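Local coordinates for protein CurH (Lyngbya majuscula, PDB 3KG7) that probably catalyses the dehydration of beta-hydroxyacyl intermediates, as the double-hotdog dehydratase domain of one module of the curacin polyketide synthase, at residues Thr154-Ser159 against Pro213-Phe218; Glu250-Asn255 against Gln259-Asp264; Tyr26-Asp29 against Asn34-Trp37. All coordinates share one frame; numbering follows the deposited sequence.

Contact 1: Thr154-Ser159 against Pro213-Phe218; sequences TEIYAS and PDLFDF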
loop_
_atom_site.group_PDB
_atom_site.type_symbol
_atom_site.label_atom_id
_atom_site.label_comp_id
_atom_site.label_asym_id
_atom_site.label_seq_id
_atom_site.Cartn_x
_atom_site.Cartn_y
_atom_site.Cartn_z
ATOM N N THR C 154 14.891 18.262 34.893
ATOM C CA THR C 154 13.838 18.994 34.175
ATOM C C THR C 154 14.351 20.364 33.734
ATOM O O THR C 154 14.024 20.839 32.647
ATOM C CB THR C 154 12.549 19.179 35.033
ATOM O OG1 THR C 154 12.271 17.977 35.769
ATOM C CG2 THR C 154 11.343 19.506 34.142
ATOM N N GLU C 155 15.167 20.979 34.582
ATOM C CA GLU C 155 15.748 22.280 34.280
ATOM C C GLU C 155 16.757 22.197 33.138
ATOM O O GLU C 155 16.796 23.077 32.279
ATOM C CB GLU C 155 16.364 22.903 35.535
ATOM C CG GLU C 155 15.323 23.559 36.450
ATOM C CD GLU C 155 15.827 23.736 37.881
ATOM O OE1 GLU C 155 16.109 22.709 38.546
ATOM O OE2 GLU C 155 15.926 24.898 38.348
ATOM N N ILE C 156 17.553 21.130 33.119
ATOM C CA ILE C 156 18.521 20.921 32.048
ATOM C C ILE C 156 17.810 20.809 30.701
ATOM O O ILE C 156 18.212 21.452 29.727
ATOM C CB ILE C 156 19.437 19.706 32.339
ATOM C CG1 ILE C 156 20.682 20.175 33.102
ATOM C CG2 ILE C 156 19.829 18.965 31.047
ATOM C CD1 ILE C 156 21.567 19.049 33.604
ATOM N N TYR C 157 16.742 20.015 30.662
ATOM C CA TYR C 157 15.944 19.858 29.451
ATOM C C TYR C 157 15.320 21.179 29.031
ATOM O O TYR C 157 15.388 21.554 27.861
ATOM C CB TYR C 157 14.852 18.816 29.658
ATOM C CG TYR C 157 15.357 17.474 30.123
ATOM C CD1 TYR C 157 16.611 16.956 29.670
ATOM C CD2 TYR C 157 14.579 16.699 30.994
ATOM C CE1 TYR C 157 17.077 15.708 30.098
ATOM C CE2 TYR C 157 15.028 15.444 31.418
ATOM C CZ TYR C 157 16.283 14.960 30.969
ATOM O OH TYR C 157 16.725 13.732 31.398
ATOM N N ALA C 158 14.726 21.883 29.993
ATOM C CA ALA C 158 14.130 23.193 29.739
ATOM C C ALA C 158 15.161 24.165 29.176
ATOM O O ALA C 158 14.817 25.062 28.400
ATOM C CB ALA C 158 13.502 23.751 31.004
ATOM N N SER C 159 16.422 23.955 29.559
ATOM C CA SER C 159 17.539 24.795 29.134
ATOM C C SER C 159 17.941 24.560 27.683
ATOM O O SER C 159 18.620 25.395 27.072
ATOM C CB SER C 159 18.740 24.557 30.045
ATOM O OG SER C 159 18.480 25.030 31.361
ATOM N N PRO C 213 26.429 10.247 32.275
ATOM C CA PRO C 213 27.317 10.680 33.372
ATOM C C PRO C 213 27.611 12.189 33.405
ATOM O O PRO C 213 27.812 12.763 34.483
ATOM C CB PRO C 213 28.608 9.908 33.091
ATOM C CG PRO C 213 28.159 8.663 32.435
ATOM C CD PRO C 213 26.876 8.959 31.704
ATOM N N ASP C 214 27.612 12.813 32.227
ATOM C CA ASP C 214 27.982 14.216 32.061
ATOM C C ASP C 214 26.851 15.050 31.455
ATOM O O ASP C 214 27.070 15.813 30.515
ATOM C CB ASP C 214 29.228 14.306 31.172
ATOM C CG ASP C 214 28.998 13.722 29.783
ATOM O OD1 ASP C 214 28.633 12.531 29.673
ATOM O OD2 ASP C 214 29.179 14.468 28.800
ATOM N N LEU C 215 25.645 14.913 32.001
ATOM C CA LEU C 215 24.476 15.624 31.473
ATOM C C LEU C 215 24.453 17.114 31.853
ATOM O O LEU C 215 23.785 17.917 31.203
ATOM C CB LEU C 215 23.174 14.925 31.891
ATOM C CG LEU C 215 21.936 15.180 31.020
ATOM C CD1 LEU C 215 21.847 14.170 29.869
ATOM C CD2 LEU C 215 20.669 15.149 31.860
ATOM N N PHE C 216 25.192 17.478 32.897
ATOM C CA PHE C 216 25.332 18.880 33.305
ATOM C C PHE C 216 26.321 19.637 32.409
ATOM O O PHE C 216 26.556 20.832 32.602
ATOM C CB PHE C 216 25.765 18.972 34.778
ATOM C CG PHE C 216 24.739 18.440 35.748
ATOM C CD1 PHE C 216 24.710 17.088 36.087
ATOM C CD2 PHE C 216 23.801 19.293 36.322
ATOM C CE1 PHE C 216 23.758 16.593 36.979
ATOM C CE2 PHE C 216 22.846 18.807 37.218
ATOM C CZ PHE C 216 22.825 17.454 37.546
ATOM N N ASP C 217 26.877 18.928 31.427
ATOM C CA ASP C 217 27.938 19.440 30.562
ATOM C C ASP C 217 27.367 19.969 29.249
ATOM O O ASP C 217 27.895 20.928 28.677
ATOM C CB ASP C 217 28.948 18.323 30.276
ATOM C CG ASP C 217 30.385 18.808 30.251
ATOM O OD1 ASP C 217 30.651 19.912 29.730
ATOM O OD2 ASP C 217 31.257 18.061 30.743
ATOM N N PHE C 218 26.298 19.321 28.782
ATOM C CA PHE C 218 25.576 19.698 27.564
ATOM C C PHE C 218 25.213 21.192 27.604
ATOM O O PHE C 218 24.141 21.556 28.099
ATOM C CB PHE C 218 24.291 18.856 27.426
ATOM C CG PHE C 218 24.524 17.378 27.144
ATOM C CD1 PHE C 218 23.934 16.771 26.037
ATOM C CD2 PHE C 218 25.303 16.589 27.995
ATOM C CE1 PHE C 218 24.130 15.411 25.773
ATOM C CE2 PHE C 218 25.504 15.225 27.732
ATOM C CZ PHE C 218 24.918 14.640 26.622
#

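Contact 2: Glu250-Asn255 against Gln259-Asp264; sequences EPSRVN and QTRSYD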
loop_
_atom_site.group_PDB
_atom_site.type_symbol
_atom_site.label_atom_id
_atom_site.label_comp_id
_atom_site.label_asym_id
_atom_site.label_seq_id
_atom_site.Cartn_x
_atom_site.Cartn_y
_atom_site.Cartn_z
ATOM N N GLU C 250 29.991 4.730 30.114
ATOM C CA GLU C 250 31.019 5.762 29.918
ATOM C C GLU C 250 30.432 7.107 29.472
ATOM O O GLU C 250 29.377 7.134 28.835
ATOM C CB GLU C 250 32.152 5.283 28.989
ATOM C CG GLU C 250 31.726 4.548 27.723
ATOM C CD GLU C 250 32.916 4.027 26.925
ATOM O OE1 GLU C 250 33.718 4.848 26.433
ATOM O OE2 GLU C 250 33.047 2.794 26.782
ATOM N N PRO C 251 31.095 8.228 29.842
ATOM C CA PRO C 251 30.647 9.564 29.428
ATOM C C PRO C 251 30.567 9.729 27.910
ATOM O O PRO C 251 31.261 9.031 27.167
ATOM C CB PRO C 251 31.716 10.491 30.016
ATOM C CG PRO C 251 32.279 9.731 31.166
ATOM C CD PRO C 251 32.288 8.308 30.710
ATOM N N SER C 252 29.713 10.648 27.469
ATOM C CA SER C 252 29.465 10.872 26.045
ATOM C C SER C 252 30.719 11.323 25.298
ATOM O O SER C 252 31.461 12.180 25.774
ATOM C CB SER C 252 28.334 11.888 25.847
ATOM O OG SER C 252 28.564 13.068 26.594
ATOM N N ARG C 253 30.948 10.725 24.132
ATOM C CA ARG C 253 32.042 11.128 23.258
ATOM C C ARG C 253 31.643 12.347 22.439
ATOM O O ARG C 253 30.587 12.374 21.810
ATOM C CB ARG C 253 32.482 9.977 22.349
ATOM C CG ARG C 253 33.144 8.808 23.098
ATOM C CD ARG C 253 33.570 7.665 22.168
ATOM N NE ARG C 253 32.607 7.425 21.096
ATOM C CZ ARG C 253 31.439 6.810 21.252
ATOM N NH1 ARG C 253 31.067 6.361 22.444
ATOM N NH2 ARG C 253 30.636 6.648 20.209
ATOM N N VAL C 254 32.503 13.356 22.469
ATOM C CA VAL C 254 32.239 14.629 21.823
ATOM C C VAL C 254 33.131 14.766 20.597
ATOM O O VAL C 254 34.346 14.956 20.723
ATOM C CB VAL C 254 32.496 15.814 22.796
ATOM C CG1 VAL C 254 32.261 17.164 22.104
ATOM C CG2 VAL C 254 31.621 15.686 24.036
ATOM N N ASN C 255 32.538 14.623 19.415
ATOM C CA ASN C 255 33.223 15.011 18.192
ATOM C C ASN C 255 33.157 16.532 18.083
ATOM O O ASN C 255 32.098 17.135 18.281
ATOM C CB ASN C 255 32.606 14.343 16.953
ATOM C CG ASN C 255 33.519 14.468 15.719
ATOM O OD1 ASN C 255 34.054 15.645 15.402
ATOM N ND2 ASN C 255 33.632 13.252 14.987
ATOM N N GLN C 259 31.068 18.001 15.160
ATOM C CA GLN C 259 30.092 18.533 16.130
ATOM C C GLN C 259 28.900 17.624 16.463
ATOM O O GLN C 259 27.769 17.891 16.048
ATOM C CB GLN C 259 29.608 19.922 15.683
ATOM C CG GLN C 259 29.070 20.812 16.810
ATOM C CD GLN C 259 30.153 21.318 17.758
ATOM O OE1 GLN C 259 31.329 21.409 17.398
ATOM N NE2 GLN C 259 29.751 21.654 18.978
ATOM N N THR C 260 29.169 16.561 17.218
ATOM C CA THR C 260 28.146 15.607 17.655
ATOM C C THR C 260 28.522 15.035 19.016
ATOM O O THR C 260 29.705 14.833 19.297
ATOM C CB THR C 260 28.013 14.406 16.683
ATOM O OG1 THR C 260 29.264 13.701 16.596
ATOM C CG2 THR C 260 27.582 14.848 15.290
ATOM N N ARG C 261 27.528 14.778 19.862
ATOM C CA ARG C 261 27.746 14.013 21.095
ATOM C C ARG C 261 27.150 12.627 20.915
ATOM O O ARG C 261 25.999 12.506 20.497
ATOM C CB ARG C 261 27.092 14.681 22.306
ATOM C CG ARG C 261 27.628 16.044 22.664
ATOM C CD ARG C 261 26.996 16.531 23.951
ATOM N NE ARG C 261 27.645 15.963 25.131
ATOM C CZ ARG C 261 28.619 16.560 25.818
ATOM N NH1 ARG C 261 29.072 17.754 25.455
ATOM N NH2 ARG C 261 29.146 15.962 26.877
ATOM N N SER C 262 27.920 11.585 21.225
ATOM C CA SER C 262 27.440 10.208 21.066
ATOM C C SER C 262 27.641 9.384 22.327
ATOM O O SER C 262 28.618 9.584 23.058
ATOM C CB SER C 262 28.144 9.515 19.901
ATOM O OG SER C 262 28.413 10.419 18.846
ATOM N N TYR C 263 26.720 8.451 22.573
ATOM C CA TYR C 263 26.816 7.561 23.738
ATOM C C TYR C 263 26.091 6.221 23.589
ATOM O O TYR C 263 25.433 5.961 22.581
ATOM C CB TYR C 263 26.422 8.281 25.051
ATOM C CG TYR C 263 25.082 8.992 25.056
ATOM C CD1 TYR C 263 24.937 10.263 24.488
ATOM C CD2 TYR C 263 23.966 8.411 25.662
ATOM C CE1 TYR C 263 23.703 10.927 24.499
ATOM C CE2 TYR C 263 22.728 9.068 25.681
ATOM C CZ TYR C 263 22.603 10.323 25.098
ATOM O OH TYR C 263 21.385 10.966 25.113
ATOM N N ASP C 264 26.240 5.374 24.605
ATOM C CA ASP C 264 25.678 4.021 24.613
ATOM C C ASP C 264 24.756 3.813 25.801
ATOM O O ASP C 264 25.003 4.338 26.888
ATOM C CB ASP C 264 26.806 2.987 24.667
ATOM C CG ASP C 264 27.744 3.106 23.499
ATOM O OD1 ASP C 264 27.254 3.243 22.356
ATOM O OD2 ASP C 264 28.972 3.081 23.727
#

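Contact 3: Tyr26-Asp29 against Asn34-Trp37; sequences YHQD and NHPW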
loop_
_atom_site.group_PDB
_atom_site.type_symbol
_atom_site.label_atom_id
_atom_site.label_comp_id
_atom_site.label_asym_id
_atom_site.label_seq_id
_atom_site.Cartn_x
_atom_site.Cartn_y
_atom_site.Cartn_z
ATOM N N TYR C 26 2.993 0.425 6.360
ATOM C CA TYR C 26 2.143 0.758 7.478
ATOM C C TYR C 26 1.747 2.229 7.378
ATOM O O TYR C 26 2.589 3.124 7.489
ATOM C CB TYR C 26 2.863 0.466 8.781
ATOM C CG TYR C 26 3.269 -0.987 8.949
ATOM C CD1 TYR C 26 2.449 -1.889 9.646
ATOM C CD2 TYR C 26 4.482 -1.463 8.423
ATOM C CE1 TYR C 26 2.816 -3.223 9.808
ATOM C CE2 TYR C 26 4.859 -2.804 8.583
ATOM C CZ TYR C 26 4.020 -3.672 9.278
ATOM O OH TYR C 26 4.382 -4.993 9.441
ATOM N N HIS C 27 0.465 2.482 7.142
ATOM C CA HIS C 27 0.009 3.849 6.938
ATOM C C HIS C 27 -1.044 4.272 7.942
ATOM O O HIS C 27 -1.950 3.505 8.256
ATOM C CB HIS C 27 -0.473 4.050 5.502
ATOM C CG HIS C 27 -1.652 3.214 5.127
ATOM N ND1 HIS C 27 -2.921 3.738 4.993
ATOM C CD2 HIS C 27 -1.755 1.894 4.837
ATOM C CE1 HIS C 27 -3.757 2.777 4.637
ATOM N NE2 HIS C 27 -3.076 1.649 4.537
ATOM N N GLN C 28 -0.909 5.495 8.447
ATOM C CA GLN C 28 -1.860 6.063 9.403
ATOM C C GLN C 28 -1.826 7.573 9.334
ATOM O O GLN C 28 -0.889 8.156 8.790
ATOM C CB GLN C 28 -1.510 5.645 10.831
ATOM C CG GLN C 28 -0.252 6.315 11.368
ATOM C CD GLN C 28 0.262 5.664 12.626
ATOM O OE1 GLN C 28 -0.500 5.416 13.559
ATOM N NE2 GLN C 28 1.563 5.380 12.663
ATOM N N ASP C 29 -2.841 8.200 9.913
ATOM C CA ASP C 29 -2.855 9.642 10.063
ATOM C C ASP C 29 -2.446 10.000 11.479
ATOM O O ASP C 29 -3.118 9.621 12.442
ATOM C CB ASP C 29 -4.230 10.208 9.698
ATOM C CG ASP C 29 -4.486 10.182 8.197
ATOM O OD1 ASP C 29 -5.104 11.131 7.677
ATOM O OD2 ASP C 29 -4.053 9.220 7.523
ATOM N N ASN C 34 -5.161 10.851 17.533
ATOM C CA ASN C 34 -4.623 9.507 17.415
ATOM C C ASN C 34 -3.564 9.225 18.472
ATOM O O ASN C 34 -3.588 8.176 19.129
ATOM C CB ASN C 34 -3.973 9.353 16.041
ATOM C CG ASN C 34 -4.968 9.042 14.957
ATOM O OD1 ASN C 34 -5.875 9.833 14.671
ATOM N ND2 ASN C 34 -4.802 7.877 14.332
ATOM N N HIS C 35 -2.647 10.184 18.613
ATOM C CA HIS C 35 -1.439 10.040 19.400
ATOM C C HIS C 35 -1.266 11.224 20.349
ATOM O O HIS C 35 -0.342 12.020 20.170
ATOM C CB HIS C 35 -0.234 9.993 18.464
ATOM C CG HIS C 35 -0.169 8.764 17.620
ATOM N ND1 HIS C 35 0.563 7.654 17.983
ATOM C CD2 HIS C 35 -0.737 8.471 16.427
ATOM C CE1 HIS C 35 0.432 6.723 17.053
ATOM N NE2 HIS C 35 -0.354 7.193 16.100
ATOM N N PRO C 36 -2.134 11.337 21.372
ATOM C CA PRO C 36 -2.037 12.466 22.285
ATOM C C PRO C 36 -0.674 12.626 22.940
ATOM O O PRO C 36 -0.339 13.729 23.368
ATOM C CB PRO C 36 -3.095 12.153 23.348
ATOM C CG PRO C 36 -3.381 10.718 23.206
ATOM C CD PRO C 36 -3.244 10.449 21.747
ATOM N N TRP C 37 0.100 11.547 23.017
ATOM C CA TRP C 37 1.404 11.585 23.693
ATOM C C TRP C 37 2.380 12.573 23.070
ATOM O O TRP C 37 3.204 13.150 23.771
ATOM C CB TRP C 37 2.041 10.194 23.774
ATOM C CG TRP C 37 2.331 9.531 22.453
ATOM C CD1 TRP C 37 1.480 8.747 21.724
ATOM C CD2 TRP C 37 3.563 9.574 21.721
ATOM N NE1 TRP C 37 2.103 8.311 20.577
ATOM C CE2 TRP C 37 3.384 8.800 20.554
ATOM C CE3 TRP C 37 4.802 10.198 21.936
ATOM C CZ2 TRP C 37 4.398 8.627 19.604
ATOM C CZ3 TRP C 37 5.811 10.028 20.988
ATOM C CH2 TRP C 37 5.599 9.242 19.838
#

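Contact 1: Thr154-Ser159 against Pro213-Phe218
Ile156, on the last turns of helix 150-159, inserts its side chain between Leu215 and Phe216 of the loop that follows helix 202-207. This is helix-to-loop packing in the second half of the double-hotdog dehydratase fold, and it joins parts of the chain more than fifty residues apart. The nearest CA atoms of the two segments are those of Ile156 and Phe216, 7.2 Å apart.

Aliphatic contacts form the inner part. The CG2 branch of Ile156 meets Leu215 CD2 at 4.0 Å. The same methyl of Leu215 also lies beside the Tyr157 ring at CE1, so it is held between two neighbouring side chains of the helix. Leu215 reaches them with CG anti to its backbone N (chi1 -157°), and its side chain passes Tyr157 nearly at a right angle. Leu153, further back on the helix, touches Leu215 as well.

The aromatic contact lies further out. Ile156 CD1 sits over one face of the Phe216 ring, 3.9 Å from its centroid and displaced towards CD2, in a CH-pi arrangement. The CB of Phe216 points away from the helix, and it is the ring that swings back to receive the methyl. The same CD1 packs against the carbonyl oxygen Leu215 O at 3.5 Å.

Polar bonds involve Tyr157 and Ser159. Tyr157 OH bonds to the backbone oxygen of Arg210, which ties the helix to the start of the same loop, while its ring meets Tyr164 edge-to-face. Ser159, at the end of the segment, gives both N and OG to Glu155 O; the hydroxyl OG, 2.7 Å from that oxygen, comes from the opposite face of the carbonyl plane to the amide.

Contact 2: Glu250-Asn255 against Gln259-Asp264
Asn255 faces two residues at once, Gln259 and Thr260, and so forms a G1 beta bulge where strand 243-255 turns back into strand 260-268. Gln259 takes up positive phi (49°), as is usual at the first position of a G1 bulge. Thr260 N then bonds to Asn255 O at 3.2 Å, and Asn255 N returns to Thr260 O. Asn255 OD1 completes the turn by accepting Leu258 N.

Beyond the bulge the hairpin is regular and antiparallel. Arg253 and Ser262 are the next hydrogen-bonded pair, with Arg253 N to Ser262 O and Ser262 N to Arg253 O both 2.8 Å. Val254 and Arg261 are the non-hydrogen-bonded pair between them, and their side chains lie side by side on the face opposite Asn255, Thr260, Arg253 and Ser262. Val254 CG2 rests over one face of the Arg261 guanidinium, 3.6 Å from CZ.

Arg261 bends at chi3 (81°), which brings its head to Ser252. NH2 gives a bond to Ser252 OG at 3.0 Å, the hydroxyl lying at the guanidinium edge and 20° out of its plane; NE adds a weak one to the same oxygen. On the Arg253 face, NH1 stays 4.1 Å from Asp264 OD2, too far for a salt bridge; the other oxygen, OD1, bonds to Gly280 N. Ser252 CB packs against Tyr263 CD1, whose ring also reaches Phe281 edge-to-face and whose hydroxyl bonds to Thr209 O.

Arg261 is a buried cation, and its strongest partner is Asp214, with Phe218 in cation-pi contact. Carboxylate, ring, hydroxyl and valine methyl together limit how the head can turn, and the Asp214 carboxylate probably balances the charge of the buried guanidinium.

Contact 3: Tyr26-Asp29 against Asn34-Trp37
Gln28 and His35 meet at about a right angle, the Gln28 amide and the imidazole plane turned 73° from each other. His35 presents its edge: NE2 donates to Gln28 OE1 at 3.1 Å, with the oxygen almost in the plane of the imidazole and the N-H pointing nearly straight at it. Seen from the amide the approach is quite different, since the donor stands well above the carbonyl plane, 58° out of it. The bond is therefore straight on the histidine side and poorly aligned with the lone pairs of the glutamine.

Gln28 CG lies between the backbone N and the carbonyl carbon (chi1 71°), and the chain then runs extended toward the loop, placing OE1 at the NE2 edge of the ring. The other end of the amide is held too, because NE2 bonds to the backbone oxygen of Leu11; Met57 of helix 52-62 touches the same side chain.

His35 is gripped at both nitrogens. ND1 accepts from Trp37 NE1 at 3.1 Å, again within the imidazole plane, while ND1 lies somewhat out of the indole plane. With only a methyl group at His35, as in alanine, Gln28 OE1 and Trp37 NE1 would probably both lose this partner, and the indole would be less firmly fixed. Beside this pair, the Asn34 side chain lies against Asp29 O, its CB 3.7 Å away.

Trp37 in turn packs on Pro202 and Val203 of helix 202-207, across in the other hotdog half. The HPW sequence lies a few residues before strand 41-43, at whose start the family's catalytic histidine is expected; the bonding of both His35 nitrogens is consistent with a structural role in the loop leading to the double-hotdog active site.

In the fold
From the N terminus, contact 3 comes first: strand 24-30 and the loop before strand 41-43 close a gap of four residues in the first hotdog half. The chain then crosses to the second half, where contact 1 closes an excursion of 53 residues that includes strands and helix 202-207, between helix 150-159 and residues 213-218. Contact 2 follows as a tight hairpin. The three are in series, neither nested nor crossed. Contacts 1 and 2 touch: the Asp214 carboxylate reaches Arg261 and probably bonds to Ser252 N, fastening the loop to the hairpin. Contact 3 lies on the opposite side of the chain's centre, centre to centre about 30 Å from contact 1 and 32 Å from contact 2.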